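Local coordinates for protein apical membrane antigen AMA1 (Toxoplasma gondii ME49, PDB 4YIV) that helps the parasite invade host cells as a microneme protein of the moving junction, the ring-like complex formed between parasite and host cell membranes, at residues A129-F141 against I211-I225. Residues are numbered along the deposited sequence; the frame is centred on the assembly and turned at random.
Sequences ASTDLGRCAEFAF and IYGSAYVGENPDAFI
Asp222 grips Ser130 just before helix 132-141 of the PAN-type domain, where this helix packs on the loop that follows strand 210-213 of a five-stranded antiparallel sheet. Its OD1 accepts from Ser130 N at 3.0 Å through the syn lone pair, a nearly straight bond (166°). Ser130 OG gives a second bond to the same oxygen, 2.9 Å long, from above the carboxylate plane. Ser130 OG lies between its own N and carbonyl carbon (chi1 82°), beside the peptide N-H that Asp222 also takes. Thr131 OG1 is the N-cap acceptor for Gly134 N. A water donates to Asp222 OD1 and Pro221 O and accepts from Thr131 OG1.

The backbones meet closely at Gly218, whose CA lies 3.3 Å from Ala137 O in a CA-H...O contact. Cys136, disulfide-bonded to Cys168, ties the same helix to strand 167-170.

Apolar and ring contacts follow along the helix. Leu133 CD2 touches Phe224 CE1, and its CD1 meets Ile211 CG2. Pro221 CB packs on Ala129 CB at 3.6 Å. At the helix end, the Phe141 and Tyr216 side chains cross at about a right angle, and Phe141 CE1 lies 3.8 Å from Tyr216 CD1. Glu219 CA makes a CH-pi contact over one face of the Phe141 ring, 3.7 Å from its centroid and 5° off the normal.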
loop_
_atom_site.group_PDB
_atom_site.type_symbol
_atom_site.label_atom_id
_atom_site.label_comp_id
_atom_site.label_asym_id
_atom_site.label_seq_id
_atom_site.Cartn_x
_atom_site.Cartn_y
_atom_site.Cartn_z
ATOM N N ALA A 129 -20.130 1.564 2.980
ATOM C CA ALA A 129 -19.058 2.259 2.270
ATOM C C ALA A 129 -19.552 2.868 0.969
ATOM O O ALA A 129 -20.408 2.303 0.294
ATOM C CB ALA A 129 -17.894 1.304 1.961
ATOM N N SER A 130 -18.975 4.002 0.618
ATOM C CA SER A 130 -19.359 4.740 -0.584
ATOM C C SER A 130 -18.539 4.463 -1.847
ATOM O O SER A 130 -18.803 5.077 -2.883
ATOM C CB SER A 130 -19.276 6.228 -0.266
ATOM O OG SER A 130 -17.939 6.671 -0.381
ATOM N N THR A 131 -17.522 3.592 -1.772
ATOM C CA THR A 131 -16.684 3.253 -2.941
ATOM C C THR A 131 -16.565 1.749 -3.039
ATOM O O THR A 131 -16.750 1.037 -2.046
ATOM C CB THR A 131 -15.250 3.862 -2.909
ATOM O OG1 THR A 131 -14.460 3.212 -1.879
ATOM C CG2 THR A 131 -15.290 5.354 -2.697
ATOM N N ASP A 132 -16.268 1.246 -4.236
ATOM C CA ASP A 132 -16.241 -0.199 -4.406
ATOM C C ASP A 132 -15.075 -0.735 -3.587
ATOM O O ASP A 132 -15.212 -1.765 -2.926
ATOM C CB ASP A 132 -16.109 -0.605 -5.883
ATOM C CG ASP A 132 -17.461 -0.528 -6.639
ATOM O OD1 ASP A 132 -18.517 -0.393 -5.984
ATOM O OD2 ASP A 132 -17.472 -0.591 -7.887
ATOM N N LEU A 133 -13.936 -0.039 -3.620
ATOM C CA LEU A 133 -12.786 -0.507 -2.832
ATOM C C LEU A 133 -13.151 -0.549 -1.342
ATOM O O LEU A 133 -12.850 -1.510 -0.609
ATOM C CB LEU A 133 -11.575 0.383 -3.063
ATOM C CG LEU A 133 -10.331 0.009 -2.206
ATOM C CD1 LEU A 133 -9.913 -1.446 -2.383
ATOM C CD2 LEU A 133 -9.133 0.908 -2.563
ATOM N N GLY A 134 -13.825 0.497 -0.884
ATOM C CA GLY A 134 -14.318 0.518 0.479
ATOM C C GLY A 134 -15.301 -0.572 0.829
ATOM O O GLY A 134 -15.293 -1.046 1.958
ATOM N N ARG A 135 -16.155 -0.969 -0.119
ATOM C CA ARG A 135 -17.124 -2.027 0.111
ATOM C C ARG A 135 -16.400 -3.349 0.324
ATOM O O ARG A 135 -16.806 -4.183 1.159
ATOM C CB ARG A 135 -18.095 -2.154 -1.071
ATOM C CG ARG A 135 -19.077 -0.982 -1.198
ATOM C CD ARG A 135 -20.104 -1.175 -2.337
ATOM N NE ARG A 135 -20.965 0.009 -2.300
ATOM C CZ ARG A 135 -20.790 1.107 -3.031
ATOM N NH1 ARG A 135 -19.843 1.172 -3.974
ATOM N NH2 ARG A 135 -21.603 2.149 -2.830
ATOM N N CYS A 136 -15.305 -3.526 -0.394
ATOM C CA CYS A 136 -14.525 -4.763 -0.235
ATOM C C CYS A 136 -13.869 -4.779 1.157
ATOM O O CYS A 136 -13.956 -5.769 1.901
ATOM C CB CYS A 136 -13.499 -4.886 -1.350
ATOM S SG CYS A 136 -12.401 -6.347 -1.243
ATOM N N ALA A 137 -13.219 -3.686 1.497
ATOM C CA ALA A 137 -12.598 -3.554 2.814
ATOM C C ALA A 137 -13.606 -3.741 3.962
ATOM O O ALA A 137 -13.302 -4.369 4.985
ATOM C CB ALA A 137 -11.928 -2.213 2.914
ATOM N N GLU A 138 -14.811 -3.201 3.802
ATOM C CA GLU A 138 -15.843 -3.346 4.824
ATOM C C GLU A 138 -16.287 -4.791 4.949
ATOM O O GLU A 138 -16.509 -5.294 6.049
ATOM C CB GLU A 138 -17.021 -2.417 4.494
ATOM C CG GLU A 138 -18.131 -2.400 5.537
ATOM C CD GLU A 138 -19.233 -1.391 5.194
ATOM O OE1 GLU A 138 -20.193 -1.309 5.979
ATOM O OE2 GLU A 138 -19.140 -0.705 4.138
ATOM N N PHE A 139 -16.399 -5.465 3.808
ATOM C CA PHE A 139 -16.703 -6.880 3.775
ATOM C C PHE A 139 -15.662 -7.689 4.550
ATOM O O PHE A 139 -16.000 -8.596 5.319
ATOM C CB PHE A 139 -16.770 -7.368 2.338
ATOM C CG PHE A 139 -17.059 -8.827 2.217
ATOM C CD1 PHE A 139 -18.238 -9.350 2.713
ATOM C CD2 PHE A 139 -16.146 -9.676 1.591
ATOM C CE1 PHE A 139 -18.506 -10.716 2.611
ATOM C CE2 PHE A 139 -16.397 -11.047 1.485
ATOM C CZ PHE A 139 -17.567 -11.566 1.979
ATOM N N ALA A 140 -14.398 -7.343 4.359
ATOM C CA ALA A 140 -13.316 -7.999 5.113
ATOM C C ALA A 140 -13.425 -7.652 6.614
ATOM O O ALA A 140 -13.260 -8.524 7.488
ATOM C CB ALA A 140 -11.965 -7.578 4.555
ATOM N N PHE A 141 -13.736 -6.404 6.919
ATOM C CA PHE A 141 -13.840 -6.011 8.331
ATOM C C PHE A 141 -14.981 -6.762 9.036
ATOM O O PHE A 141 -14.876 -7.094 10.226
ATOM C CB PHE A 141 -14.042 -4.510 8.491
ATOM C CG PHE A 141 -14.048 -4.075 9.923
ATOM C CD1 PHE A 141 -12.868 -4.057 10.668
ATOM C CD2 PHE A 141 -15.247 -3.736 10.555
ATOM C CE1 PHE A 141 -12.880 -3.677 12.013
ATOM C CE2 PHE A 141 -15.267 -3.362 11.901
ATOM C CZ PHE A 141 -14.088 -3.332 12.632
ATOM N N ILE A 211 -5.325 -4.671 -5.240
ATOM C CA ILE A 211 -5.131 -3.775 -4.121
ATOM C C ILE A 211 -5.186 -4.614 -2.849
ATOM O O ILE A 211 -6.211 -5.204 -2.540
ATOM C CB ILE A 211 -6.168 -2.698 -4.109
ATOM C CG1 ILE A 211 -6.045 -1.885 -5.405
ATOM C CG2 ILE A 211 -5.967 -1.768 -2.939
ATOM C CD1 ILE A 211 -7.324 -1.334 -5.845
ATOM N N TYR A 212 -4.083 -4.615 -2.105
ATOM C CA TYR A 212 -3.966 -5.433 -0.882
ATOM C C TYR A 212 -4.296 -4.596 0.323
ATOM O O TYR A 212 -3.889 -3.451 0.391
ATOM C CB TYR A 212 -2.552 -5.983 -0.758
ATOM C CG TYR A 212 -2.354 -7.016 0.332
ATOM C CD1 TYR A 212 -2.145 -6.640 1.674
ATOM C CD2 TYR A 212 -2.303 -8.354 0.017
ATOM C CE1 TYR A 212 -1.961 -7.605 2.681
ATOM C CE2 TYR A 212 -2.095 -9.321 1.001
ATOM C CZ TYR A 212 -1.938 -8.949 2.327
ATOM O OH TYR A 212 -1.718 -9.936 3.277
ATOM N N GLY A 213 -5.026 -5.153 1.296
ATOM C CA GLY A 213 -5.237 -4.419 2.534
ATOM C C GLY A 213 -5.519 -5.300 3.730
ATOM O O GLY A 213 -6.034 -6.413 3.595
ATOM N N SER A 214 -5.280 -4.765 4.923
ATOM C CA SER A 214 -5.784 -5.415 6.119
ATOM C C SER A 214 -7.299 -5.206 6.185
ATOM O O SER A 214 -7.850 -4.286 5.554
ATOM C CB SER A 214 -5.113 -4.875 7.386
ATOM O OG SER A 214 -5.829 -3.825 7.965
ATOM N N ALA A 215 -7.980 -6.037 6.966
ATOM C CA ALA A 215 -9.420 -5.860 7.158
ATOM C C ALA A 215 -9.737 -4.542 7.799
ATOM O O ALA A 215 -10.879 -4.063 7.671
ATOM C CB ALA A 215 -10.009 -6.968 7.992
ATOM N N TYR A 216 -8.766 -3.943 8.481
ATOM C CA TYR A 216 -9.050 -2.735 9.244
ATOM C C TYR A 216 -9.138 -1.472 8.362
ATOM O O TYR A 216 -9.551 -0.393 8.834
ATOM C CB TYR A 216 -8.020 -2.577 10.387
ATOM C CG TYR A 216 -8.194 -3.748 11.325
ATOM C CD1 TYR A 216 -9.133 -3.688 12.353
ATOM C CD2 TYR A 216 -7.534 -4.961 11.101
ATOM C CE1 TYR A 216 -9.385 -4.775 13.166
ATOM C CE2 TYR A 216 -7.787 -6.061 11.908
ATOM C CZ TYR A 216 -8.717 -5.955 12.948
ATOM O OH TYR A 216 -9.010 -7.026 13.778
ATOM N N VAL A 217 -8.778 -1.597 7.088
ATOM C CA VAL A 217 -9.140 -0.564 6.101
ATOM C C VAL A 217 -10.681 -0.378 6.123
ATOM O O VAL A 217 -11.217 0.673 5.781
ATOM C CB VAL A 217 -8.675 -0.934 4.701
ATOM C CG1 VAL A 217 -9.112 0.116 3.662
ATOM C CG2 VAL A 217 -7.130 -1.087 4.646
ATOM N N GLY A 218 -11.377 -1.446 6.468
ATOM C CA GLY A 218 -12.817 -1.470 6.434
ATOM C C GLY A 218 -13.530 -0.991 7.678
ATOM O O GLY A 218 -14.754 -0.935 7.675
ATOM N N GLU A 219 -12.795 -0.693 8.748
ATOM C CA GLU A 219 -13.433 -0.256 10.014
ATOM C C GLU A 219 -14.171 1.083 9.827
ATOM O O GLU A 219 -15.303 1.271 10.288
ATOM C CB GLU A 219 -12.382 -0.115 11.144
ATOM C CG GLU A 219 -12.998 0.275 12.526
ATOM C CD GLU A 219 -12.039 0.082 13.704
ATOM O OE1 GLU A 219 -12.464 0.299 14.856
ATOM O OE2 GLU A 219 -10.878 -0.302 13.497
ATOM N N ASN A 220 -13.538 2.010 9.130
ATOM C CA ASN A 220 -14.117 3.287 8.756
ATOM C C ASN A 220 -13.822 3.327 7.276
ATOM O O ASN A 220 -12.909 3.924 6.873
ATOM C CB ASN A 220 -13.468 4.434 9.490
ATOM C CG ASN A 220 -13.826 4.462 10.948
ATOM O OD1 ASN A 220 -14.968 4.541 11.310
ATOM N ND2 ASN A 220 -12.833 4.380 11.775
ATOM N N PRO A 221 -14.618 2.632 6.491
ATOM C CA PRO A 221 -14.339 2.463 5.048
ATOM C C PRO A 221 -14.099 3.626 4.134
ATOM O O PRO A 221 -13.473 3.421 3.096
ATOM C CB PRO A 221 -15.426 1.511 4.562
ATOM C CG PRO A 221 -16.545 1.811 5.467
ATOM C CD PRO A 221 -15.917 2.034 6.822
ATOM N N ASP A 222 -14.576 4.768 4.498
ATOM C CA ASP A 222 -14.405 5.892 3.625
ATOM C C ASP A 222 -13.162 6.690 4.043
ATOM O O ASP A 222 -12.803 7.609 3.407
ATOM C CB ASP A 222 -15.636 6.822 3.651
ATOM C CG ASP A 222 -16.881 6.203 3.024
ATOM O OD1 ASP A 222 -16.773 5.498 2.048
ATOM O OD2 ASP A 222 -17.966 6.425 3.520
ATOM N N ALA A 223 -12.504 6.306 5.120
ATOM C CA ALA A 223 -11.392 7.114 5.599
ATOM C C ALA A 223 -10.194 7.169 4.652
ATOM O O ALA A 223 -9.539 8.225 4.524
ATOM C CB ALA A 223 -10.928 6.619 6.972
ATOM N N PHE A 224 -9.905 6.054 3.973
ATOM C CA PHE A 224 -8.702 5.966 3.131
ATOM C C PHE A 224 -8.726 6.978 2.019
ATOM O O PHE A 224 -7.684 7.338 1.469
ATOM C CB PHE A 224 -8.555 4.519 2.550
ATOM C CG PHE A 224 -9.477 4.227 1.379
ATOM C CD1 PHE A 224 -9.074 4.526 0.087
ATOM C CD2 PHE A 224 -10.737 3.644 1.570
ATOM C CE1 PHE A 224 -9.916 4.292 -0.995
ATOM C CE2 PHE A 224 -11.584 3.408 0.491
ATOM C CZ PHE A 224 -11.172 3.747 -0.793
ATOM N N ILE A 225 -9.929 7.411 1.631
ATOM C CA ILE A 225 -10.081 8.318 0.496
ATOM C C ILE A 225 -9.302 9.622 0.717
ATOM O O ILE A 225 -8.682 10.171 -0.198
ATOM C CB ILE A 225 -11.600 8.611 0.249
ATOM C CG1 ILE A 225 -12.342 7.336 -0.143
ATOM C CG2 ILE A 225 -11.799 9.632 -0.863
ATOM C CD1 ILE A 225 -13.866 7.478 -0.030
HETATM O O HOH W 1 -15.243 3.828 0.741
#